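Local coordinates for protein pectate lyase 47 (Bacillus sp. TS-47, PDB 1VBL) that probably cleaves pectate chains by elimination, as a thermostable, calcium-binding secreted lyase of polysaccharide lyase family 1, at residues A[233-238]-A[257-262]; A[149-154]-A[193-198]; A[264-269]-A[289-294]; A[252-257]-A[284-289]. All coordinates share one frame; numbering follows the deposited sequence.

Interaction 1: A[233-238]-A[257-262]; sequences DIKNSS and IGASDS. With CA (calcium ion), chain B.
Beside the calcium site of this parallel beta-helix, Ile234 and Ile257 meet as neighbours on successive turns, joined by a single backbone bridge. Gly258 N donates to Ile234 O at 2.8 Å, nearly straight at 166°, and the same carbonyl also receives a CA-H...O contact from Ile257. Their side chains touch lightly, Ile234 CD1 lying 4.3 Å from Ile257 CG1. Further on, the chains splay apart, and water 1 fills in: it accepts from Asn236 N at 2.8 Å and from Ala259 N at 3.0 Å. With chi1 at 64°, Lys235 CG is wedged between its own N and C, and the extended chain passes the methyl of Ala259, Lys235 CD lying 4.0 Å from Ala259 CB. One residue before the bridge, Asp233 OD2 binds the calcium ion at 2.5 Å together with waters 2, 3 and 4; Asp190 and Asp229 share the metal. With OD2 on the metal and OD1 on Leu256 N, the Asp233 carboxylate is held at both oxygens. Ile234 packs on Ile194 of strand 192-195 and on Ile241 and Ile243 of strand 239-251, while both isoleucines reach Val272 of strand 272-280.

Interaction 2: A[149-154]-A[193-198]; sequences GFLIKN and SIEGSS
Ile152, Glu195 and Ser193 have the most surface buried where strand 149-153 runs beside strand 193-195, their axes 12° from parallel. The backbone of Ile152 is held at both ends: its N donates to Ser193 O at 2.8 Å, and its O accepts from Glu195 N at 2.9 Å. Its side chain lies alongside that of Ile194, both pointing the same way, with Ile152 CD1 4.0 Å from Ile194 CG1. The CG2 branch turns instead toward Ser197, whose OG lies 2.8 Å from Ile152 O, with Glu195 O also within reach of its single proton, and accepts from Val155 N.

These residues belong to one parallel sheet of the beta-helix, in which 149-153 lies between 127-129 and 192-195. Ile152 and Ile194 face one side of it, where both touch Ile200, while Leu151, Lys153, Ser193 and Glu195 face the other, the side of the calcium ion. There Ser193 OG, anti to its own backbone N (chi1 176°), donates to the anti lone pair of Glu195 OE1 at 2.7 Å. The bond restrains that end of the carboxylate; the Ser193 side chain itself comes within about 3 Å (nearest atoms) of that of the metal ligand Asp190. Leu151 CD1 leans against Ser193 CB at 3.8 Å and crosses the end of Glu195. The other oxygen, Glu195 OE2, is 4.0 Å from Lys153 NZ, too far for a salt bridge though the charges probably still attract. Past the strands, Asn154 N donates to Glu195 O, and water 5 donates both to Asn154 OD1 and to Gly196 O.

Interaction 3: A[264-269]-A[289-294]; sequences MADSGH and VRFGQV
A type II turn from Asp266 to His269, closed by His269 N donating to Asp266 O, lies against the bend at Phe291, where the backbone has a positive phi of 77°. Phe291 supplies most of the contact. With CG beside its backbone N (chi1 -56°), the ring is directed at the start of the turn and meets it obliquely. Asp266 CB comes within 3.6 Å of Phe291 CD2, and Ser267 CA lies 4.1 Å from Phe291 CB. Farther out, the methyl of Met264 reaches the end of the ring, Met264 CE standing 4.3 Å from Phe291 CZ. The ring also meets Phe320, their planes about 15° apart. With an alanine in place of Phe291, Asp266 CB and Met264 CE would probably lose their apolar neighbour and a gap would open beside the turn. Of the Asp266 side chain it is CB that meets the ring; its OD1 is taken by Arg263 and by Ser237 N.

The backbones come close at His269 O, 3.4 Å from Gly292 CA, where a side chain on Gly292 would be tight. A polar link is made through solvent: water 7 donates to His269 O at 2.8 Å while accepting from Gln293 N at 3.2 Å. With no direct hydrogen bond between the segments, the fit depends mainly on the shape of the Phe291 ring against the turn, with water mediating between the backbones.

Interaction 4: A[252-257]-A[284-289]; sequences DKVTLI and QRLPRV
Asp252 and Gln284 grip each other twice. Gln284 N donates to Asp252 O, and Gln284 NE2 donates to Asp252 OD1 at 2.9 Å, nearly in its own amide plane and on the syn side of the carboxylate but 20° out of its plane; the two flat groups are 46° apart. Asp252 OD2 and Lys253 NZ form a salt bridge, its hydrogen bond weak at 3.3 Å. A leucine in place of Gln284 would probably leave Asp252 OD1 without its amide donor and the carboxylate freer to turn. Gln284 O takes Val254 N, and Arg285 O takes Thr255 N. This is a parallel pairing of the beta-helix in two short ladders, slipping by one residue around the cis peptide before Pro287. Beyond the slip, Arg288 N donates to Thr255 O and Ile257 N to Arg288 O, while Ile257 O takes Arg290 N. Thr255 OG1 is bonded to Leu232 O. The Arg285 guanidinium lies between Lys253 CD, 3.5 Å above the centre of one face, and Leu256 CD1 over the opposite face, toward its rim. Water 8 accepts from Arg285 NH1 at its edge and gives Lys253 O at best a weak bond. Arg288 NH1 donates to water 9, and its guanidinium makes a cation-pi contact with Trp345.

Interactions 2, 1 and 4 run across successive turns of the beta-helix: strands 149-153, 192-195, 232-235, 253-257 and 288-289 lie next to one another in that order. Interaction 2 closes first along the chain. Interactions 1 and 4 then alternate and share Ile257, and interactions 4 and 3 alternate and share Val289. Centres of interactions 1 and 2, and of 1 and 4, are about 11 Å apart; those of 2 and 4 are about 16 Å apart, without touching. Interaction 3, its centre about 7 Å from that of interaction 1, lies mostly in the loops that follow strands 253-257 and 288-289, tied to interaction 1 by the Asp261-Arg290 salt bridge. Calcium-binding Asp233 thus sits in a strand bonded to neighbours on both sides.

Interaction 1: A[233-238]-A[257-262]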
# COMPACT_ATOMS: atom_id res chain seq x y z
N ASP A 233 2.89 0.90 0.28
CA ASP A 233 3.49 2.21 0.45
C ASP A 233 4.71 2.40 -0.43
O ASP A 233 5.45 1.45 -0.69
CB ASP A 233 3.83 2.46 1.92
CG ASP A 233 2.59 2.68 2.77
OD1 ASP A 233 1.54 3.07 2.22
OD2 ASP A 233 2.66 2.47 3.99
N ILE A 234 4.91 3.64 -0.87
CA ILE A 234 6.00 4.00 -1.75
C ILE A 234 6.71 5.22 -1.18
O ILE A 234 6.09 6.26 -0.97
CB ILE A 234 5.45 4.33 -3.16
CG1 ILE A 234 4.69 3.10 -3.69
CG2 ILE A 234 6.57 4.74 -4.10
CD1 ILE A 234 3.91 3.36 -4.96
N LYS A 235 8.01 5.10 -0.93
CA LYS A 235 8.74 6.22 -0.36
C LYS A 235 10.24 6.23 -0.65
O LYS A 235 10.76 5.36 -1.35
CB LYS A 235 8.55 6.23 1.16
CG LYS A 235 9.13 5.01 1.86
CD LYS A 235 8.91 5.07 3.37
CE LYS A 235 9.55 3.87 4.07
NZ LYS A 235 9.34 3.88 5.54
N ASN A 236 10.90 7.23 -0.10
CA ASN A 236 12.34 7.41 -0.23
C ASN A 236 12.90 7.31 -1.64
O ASN A 236 13.66 6.39 -1.96
CB ASN A 236 13.07 6.44 0.70
CG ASN A 236 12.77 6.70 2.16
OD1 ASN A 236 12.43 7.82 2.54
ND2 ASN A 236 12.91 5.67 2.99
N SER A 237 12.49 8.26 -2.48
CA SER A 237 12.96 8.35 -3.85
C SER A 237 12.65 7.18 -4.77
O SER A 237 13.32 6.99 -5.77
CB SER A 237 14.46 8.63 -3.86
OG SER A 237 14.76 9.75 -3.05
N SER A 238 11.64 6.37 -4.43
CA SER A 238 11.26 5.27 -5.31
C SER A 238 10.80 5.97 -6.59
O SER A 238 10.43 7.14 -6.55
CB SER A 238 10.13 4.45 -4.70
OG SER A 238 10.60 3.74 -3.57
N ILE A 257 2.48 7.74 -0.87
CA ILE A 257 3.48 7.99 -1.91
C ILE A 257 4.24 9.22 -1.43
O ILE A 257 3.77 10.35 -1.58
CB ILE A 257 2.83 8.25 -3.29
CG1 ILE A 257 2.06 7.00 -3.75
CG2 ILE A 257 3.92 8.61 -4.31
CD1 ILE A 257 1.39 7.14 -5.11
N GLY A 258 5.40 8.99 -0.83
CA GLY A 258 6.18 10.09 -0.28
C GLY A 258 5.82 10.13 1.19
O GLY A 258 4.66 10.38 1.54
N ALA A 259 6.79 9.88 2.06
CA ALA A 259 6.53 9.86 3.50
C ALA A 259 6.88 11.12 4.29
O ALA A 259 6.64 11.16 5.50
CB ALA A 259 7.24 8.66 4.13
N SER A 260 7.43 12.14 3.64
CA SER A 260 7.81 13.34 4.38
C SER A 260 7.74 14.66 3.61
O SER A 260 8.19 14.74 2.47
CB SER A 260 9.22 13.17 4.94
OG SER A 260 9.71 14.39 5.45
N ASP A 261 7.18 15.68 4.25
CA ASP A 261 7.06 17.00 3.64
C ASP A 261 8.44 17.64 3.45
O ASP A 261 8.62 18.50 2.59
CB ASP A 261 6.24 17.95 4.53
CG ASP A 261 4.76 17.61 4.57
OD1 ASP A 261 4.31 16.75 3.78
OD2 ASP A 261 4.04 18.22 5.38
N SER A 262 9.41 17.21 4.25
CA SER A 262 10.74 17.79 4.19
C SER A 262 11.80 17.02 3.41
O SER A 262 12.92 17.52 3.23
CB SER A 262 11.25 18.05 5.61
OG SER A 262 11.24 16.85 6.37
CA CA B . 4.46 1.99 5.72
O HOH W 1 9.58 9.35 1.10
O HOH W 2 5.61 0.94 7.54
O HOH W 3 6.46 2.87 4.26
O HOH W 4 4.52 4.24 6.86

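Interaction 2: A[149-154]-A[193-198]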
# COMPACT_ATOMS: atom_id res chain seq x y z
N GLY A 149 5.06 -9.15 4.90
CA GLY A 149 4.98 -8.37 3.68
C GLY A 149 6.29 -8.39 2.93
O GLY A 149 7.30 -8.89 3.43
N PHE A 150 6.28 -7.85 1.71
CA PHE A 150 7.49 -7.80 0.91
C PHE A 150 8.14 -6.43 1.03
O PHE A 150 7.47 -5.40 0.94
CB PHE A 150 7.18 -8.07 -0.57
CG PHE A 150 6.91 -9.52 -0.87
CD1 PHE A 150 7.87 -10.49 -0.58
CD2 PHE A 150 5.71 -9.91 -1.44
CE1 PHE A 150 7.63 -11.83 -0.86
CE2 PHE A 150 5.45 -11.25 -1.72
CZ PHE A 150 6.42 -12.21 -1.43
N LEU A 151 9.45 -6.44 1.22
CA LEU A 151 10.22 -5.22 1.34
C LEU A 151 11.03 -5.08 0.05
O LEU A 151 11.99 -5.82 -0.18
CB LEU A 151 11.17 -5.31 2.54
CG LEU A 151 11.40 -4.05 3.38
CD1 LEU A 151 10.09 -3.63 4.04
CD2 LEU A 151 12.45 -4.34 4.46
N ILE A 152 10.61 -4.15 -0.80
CA ILE A 152 11.29 -3.90 -2.06
C ILE A 152 12.14 -2.67 -1.79
O ILE A 152 11.72 -1.54 -2.06
CB ILE A 152 10.26 -3.63 -3.18
CG1 ILE A 152 9.26 -4.79 -3.24
CG2 ILE A 152 10.96 -3.49 -4.52
CD1 ILE A 152 8.12 -4.58 -4.24
N LYS A 153 13.33 -2.91 -1.24
CA LYS A 153 14.23 -1.84 -0.85
C LYS A 153 15.54 -1.74 -1.62
O LYS A 153 16.31 -2.70 -1.69
CB LYS A 153 14.53 -1.96 0.64
CG LYS A 153 15.38 -0.84 1.21
CD LYS A 153 15.49 -0.96 2.71
CE LYS A 153 16.20 0.23 3.33
NZ LYS A 153 16.12 0.17 4.81
N ASN A 154 15.79 -0.56 -2.18
CA ASN A 154 17.00 -0.28 -2.95
C ASN A 154 17.24 -1.26 -4.09
O ASN A 154 18.38 -1.62 -4.38
CB ASN A 154 18.22 -0.25 -2.02
CG ASN A 154 18.12 0.84 -0.97
OD1 ASN A 154 17.88 2.00 -1.29
ND2 ASN A 154 18.31 0.47 0.29
N SER A 193 6.13 -2.83 0.69
CA SER A 193 6.78 -1.57 0.99
C SER A 193 7.88 -1.34 -0.05
O SER A 193 8.83 -2.11 -0.15
CB SER A 193 7.38 -1.60 2.39
OG SER A 193 8.11 -0.41 2.65
N ILE A 194 7.73 -0.27 -0.83
CA ILE A 194 8.68 0.08 -1.87
C ILE A 194 9.50 1.27 -1.39
O ILE A 194 8.97 2.37 -1.21
CB ILE A 194 7.93 0.42 -3.17
CG1 ILE A 194 7.08 -0.77 -3.59
CG2 ILE A 194 8.92 0.81 -4.26
CD1 ILE A 194 6.17 -0.51 -4.80
N GLU A 195 10.80 1.05 -1.17
CA GLU A 195 11.68 2.10 -0.68
C GLU A 195 12.95 2.20 -1.52
O GLU A 195 13.66 1.21 -1.71
CB GLU A 195 12.06 1.81 0.78
CG GLU A 195 10.88 1.37 1.65
CD GLU A 195 11.29 0.92 3.04
OE1 GLU A 195 10.45 0.30 3.73
OE2 GLU A 195 12.44 1.17 3.46
N GLY A 196 13.23 3.39 -2.04
CA GLY A 196 14.41 3.60 -2.85
C GLY A 196 14.52 2.64 -4.02
O GLY A 196 15.62 2.28 -4.44
N SER A 197 13.38 2.23 -4.57
CA SER A 197 13.38 1.29 -5.68
C SER A 197 12.66 1.84 -6.90
O SER A 197 11.78 2.69 -6.79
CB SER A 197 12.73 -0.02 -5.24
OG SER A 197 13.40 -0.55 -4.12
N SER A 198 13.03 1.34 -8.08
CA SER A 198 12.40 1.80 -9.31
C SER A 198 12.00 0.64 -10.22
O SER A 198 12.48 -0.48 -10.07
CB SER A 198 13.33 2.75 -10.06
OG SER A 198 14.43 2.06 -10.61
O HOH W 5 18.32 3.06 -3.75

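Interaction 3: A[264-269]-A[289-294]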
# COMPACT_ATOMS: atom_id res chain seq x y z
N MET A 264 13.29 16.61 0.54
CA MET A 264 13.44 17.18 -0.79
C MET A 264 14.07 16.18 -1.75
O MET A 264 14.03 16.36 -2.96
CB MET A 264 14.29 18.45 -0.74
CG MET A 264 13.68 19.58 0.09
SD MET A 264 11.99 19.99 -0.42
CE MET A 264 11.09 19.66 1.09
N ALA A 265 14.65 15.12 -1.20
CA ALA A 265 15.27 14.08 -2.01
C ALA A 265 14.22 13.37 -2.87
O ALA A 265 14.55 12.70 -3.85
CB ALA A 265 15.99 13.07 -1.12
N ASP A 266 12.95 13.51 -2.49
CA ASP A 266 11.86 12.89 -3.24
C ASP A 266 11.47 13.71 -4.46
O ASP A 266 10.84 13.20 -5.39
CB ASP A 266 10.62 12.69 -2.35
CG ASP A 266 10.77 11.51 -1.41
OD1 ASP A 266 11.63 10.65 -1.67
OD2 ASP A 266 10.01 11.44 -0.42
N SER A 267 11.84 14.99 -4.46
CA SER A 267 11.51 15.87 -5.57
C SER A 267 12.06 15.29 -6.88
O SER A 267 13.21 14.88 -6.94
CB SER A 267 12.10 17.26 -5.34
OG SER A 267 11.69 18.15 -6.36
N GLY A 268 11.22 15.26 -7.91
CA GLY A 268 11.64 14.72 -9.19
C GLY A 268 11.48 13.22 -9.28
O GLY A 268 11.82 12.61 -10.30
N HIS A 269 10.97 12.61 -8.22
CA HIS A 269 10.76 11.16 -8.20
C HIS A 269 9.32 10.83 -7.85
O HIS A 269 8.42 11.64 -8.06
CB HIS A 269 11.71 10.51 -7.19
CG HIS A 269 13.15 10.68 -7.52
ND1 HIS A 269 13.73 10.08 -8.62
CD2 HIS A 269 14.13 11.41 -6.93
CE1 HIS A 269 15.01 10.43 -8.68
NE2 HIS A 269 15.27 11.23 -7.66
N VAL A 289 -0.40 11.68 -1.89
CA VAL A 289 0.81 12.00 -2.64
C VAL A 289 1.61 13.24 -2.26
O VAL A 289 1.05 14.28 -1.93
CB VAL A 289 0.48 12.14 -4.14
CG1 VAL A 289 1.75 12.38 -4.94
CG2 VAL A 289 -0.26 10.90 -4.63
N ARG A 290 2.94 13.11 -2.35
CA ARG A 290 3.87 14.20 -2.12
C ARG A 290 4.88 14.14 -3.28
O ARG A 290 5.32 13.05 -3.65
CB ARG A 290 4.66 14.02 -0.81
CG ARG A 290 3.88 14.14 0.51
CD ARG A 290 4.85 13.95 1.69
NE ARG A 290 4.30 14.31 3.01
CZ ARG A 290 3.79 13.45 3.89
NH1 ARG A 290 3.75 12.15 3.62
NH2 ARG A 290 3.34 13.89 5.06
N PHE A 291 5.27 15.19 -4.06
CA PHE A 291 6.34 15.44 -5.03
C PHE A 291 6.29 14.89 -6.44
O PHE A 291 6.74 15.57 -7.35
CB PHE A 291 7.68 14.99 -4.45
CG PHE A 291 8.00 15.62 -3.14
CD1 PHE A 291 8.43 16.94 -3.07
CD2 PHE A 291 7.80 14.91 -1.96
CE1 PHE A 291 8.66 17.54 -1.84
CE2 PHE A 291 8.02 15.49 -0.74
CZ PHE A 291 8.45 16.81 -0.68
N GLY A 292 5.42 13.60 -6.35
CA GLY A 292 5.34 12.95 -7.64
C GLY A 292 4.27 13.26 -8.66
O GLY A 292 3.17 13.70 -8.33
N GLN A 293 4.65 13.03 -9.91
CA GLN A 293 3.75 13.17 -11.03
C GLN A 293 3.09 11.80 -11.00
O GLN A 293 3.65 10.81 -11.47
CB GLN A 293 4.54 13.38 -12.32
CG GLN A 293 5.11 14.80 -12.41
CD GLN A 293 5.88 15.08 -13.68
OE1 GLN A 293 6.14 16.23 -14.01
NE2 GLN A 293 6.25 14.03 -14.40
N VAL A 294 1.92 11.77 -10.37
CA VAL A 294 1.17 10.54 -10.21
C VAL A 294 -0.07 10.54 -11.10
O VAL A 294 -0.91 11.44 -11.01
CB VAL A 294 0.75 10.35 -8.73
CG1 VAL A 294 -0.07 9.08 -8.58
CG2 VAL A 294 2.00 10.29 -7.84
O HOH W 6 8.76 17.04 -7.23
O HOH W 7 7.85 13.50 -10.05

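Interaction 4: A[252-257]-A[284-289]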
# COMPACT_ATOMS: atom_id res chain seq x y z
N ASP A 252 -7.39 0.44 6.52
CA ASP A 252 -7.39 1.86 6.84
C ASP A 252 -6.53 2.70 5.89
O ASP A 252 -7.05 3.32 4.95
CB ASP A 252 -6.92 2.04 8.30
CG ASP A 252 -6.86 3.49 8.71
OD1 ASP A 252 -7.39 4.34 7.98
OD2 ASP A 252 -6.27 3.77 9.78
N LYS A 253 -5.22 2.71 6.13
CA LYS A 253 -4.27 3.49 5.32
C LYS A 253 -3.74 2.65 4.16
O LYS A 253 -2.84 1.83 4.34
CB LYS A 253 -3.11 3.96 6.20
CG LYS A 253 -3.55 4.78 7.41
CD LYS A 253 -2.34 5.24 8.21
CE LYS A 253 -2.74 6.16 9.36
NZ LYS A 253 -3.47 5.45 10.45
N VAL A 254 -4.28 2.88 2.97
CA VAL A 254 -3.91 2.09 1.81
C VAL A 254 -2.56 2.36 1.15
O VAL A 254 -1.64 1.55 1.26
CB VAL A 254 -5.01 2.18 0.72
CG1 VAL A 254 -4.63 1.32 -0.48
CG2 VAL A 254 -6.34 1.72 1.30
N THR A 255 -2.43 3.50 0.47
CA THR A 255 -1.20 3.80 -0.24
C THR A 255 -0.60 5.18 -0.04
O THR A 255 -1.16 6.20 -0.44
CB THR A 255 -1.39 3.57 -1.76
OG1 THR A 255 -1.58 2.17 -2.00
CG2 THR A 255 -0.17 4.07 -2.54
N LEU A 256 0.58 5.20 0.58
CA LEU A 256 1.31 6.43 0.82
C LEU A 256 2.36 6.55 -0.29
O LEU A 256 3.02 5.58 -0.63
CB LEU A 256 2.00 6.35 2.18
CG LEU A 256 2.79 7.56 2.68
CD1 LEU A 256 1.86 8.74 2.91
CD2 LEU A 256 3.50 7.18 3.98
N ILE A 257 2.48 7.74 -0.87
CA ILE A 257 3.48 7.99 -1.91
C ILE A 257 4.24 9.22 -1.43
O ILE A 257 3.77 10.35 -1.58
CB ILE A 257 2.83 8.25 -3.29
CG1 ILE A 257 2.06 7.00 -3.75
CG2 ILE A 257 3.92 8.61 -4.31
CD1 ILE A 257 1.39 7.14 -5.11
N GLN A 284 -8.46 5.74 3.97
CA GLN A 284 -7.72 6.90 3.48
C GLN A 284 -6.48 6.53 2.65
O GLN A 284 -6.09 5.37 2.59
CB GLN A 284 -7.28 7.73 4.68
CG GLN A 284 -6.46 6.91 5.69
CD GLN A 284 -6.15 7.68 6.96
OE1 GLN A 284 -5.58 8.77 6.92
NE2 GLN A 284 -6.50 7.10 8.10
N ARG A 285 -5.88 7.55 2.04
CA ARG A 285 -4.67 7.40 1.22
C ARG A 285 -4.93 6.54 -0.01
O ARG A 285 -4.39 5.44 -0.12
CB ARG A 285 -3.54 6.78 2.05
CG ARG A 285 -3.17 7.57 3.30
CD ARG A 285 -2.00 6.91 4.01
NE ARG A 285 -1.56 7.68 5.18
CZ ARG A 285 -0.53 7.34 5.95
NH1 ARG A 285 0.17 6.24 5.68
NH2 ARG A 285 -0.20 8.10 6.98
N LEU A 286 -5.72 7.05 -0.94
CA LEU A 286 -6.07 6.30 -2.14
C LEU A 286 -5.68 6.94 -3.47
O LEU A 286 -6.47 6.96 -4.41
CB LEU A 286 -7.59 6.05 -2.15
CG LEU A 286 -8.23 5.70 -0.81
CD1 LEU A 286 -9.73 5.50 -0.99
CD2 LEU A 286 -7.58 4.44 -0.24
N PRO A 287 -4.43 7.44 -3.59
CA PRO A 287 -3.35 7.46 -2.62
C PRO A 287 -3.16 8.86 -2.02
O PRO A 287 -3.87 9.79 -2.38
CB PRO A 287 -2.15 7.08 -3.46
CG PRO A 287 -2.40 7.92 -4.70
CD PRO A 287 -3.92 7.79 -4.93
N ARG A 288 -2.19 8.99 -1.11
CA ARG A 288 -1.84 10.28 -0.51
C ARG A 288 -0.50 10.56 -1.18
O ARG A 288 0.44 9.78 -1.05
CB ARG A 288 -1.63 10.17 0.99
CG ARG A 288 -1.32 11.52 1.66
CD ARG A 288 -0.71 11.32 3.04
NE ARG A 288 -0.63 12.56 3.82
CZ ARG A 288 0.13 13.61 3.51
NH1 ARG A 288 0.90 13.60 2.43
NH2 ARG A 288 0.12 14.67 4.30
N VAL A 289 -0.40 11.68 -1.89
CA VAL A 289 0.81 12.00 -2.64
C VAL A 289 1.61 13.24 -2.26
O VAL A 289 1.05 14.28 -1.93
CB VAL A 289 0.48 12.14 -4.14
CG1 VAL A 289 1.75 12.38 -4.94
CG2 VAL A 289 -0.26 10.90 -4.63
O HOH W 8 -0.45 3.92 3.81
O HOH W 9 2.11 11.31 0.76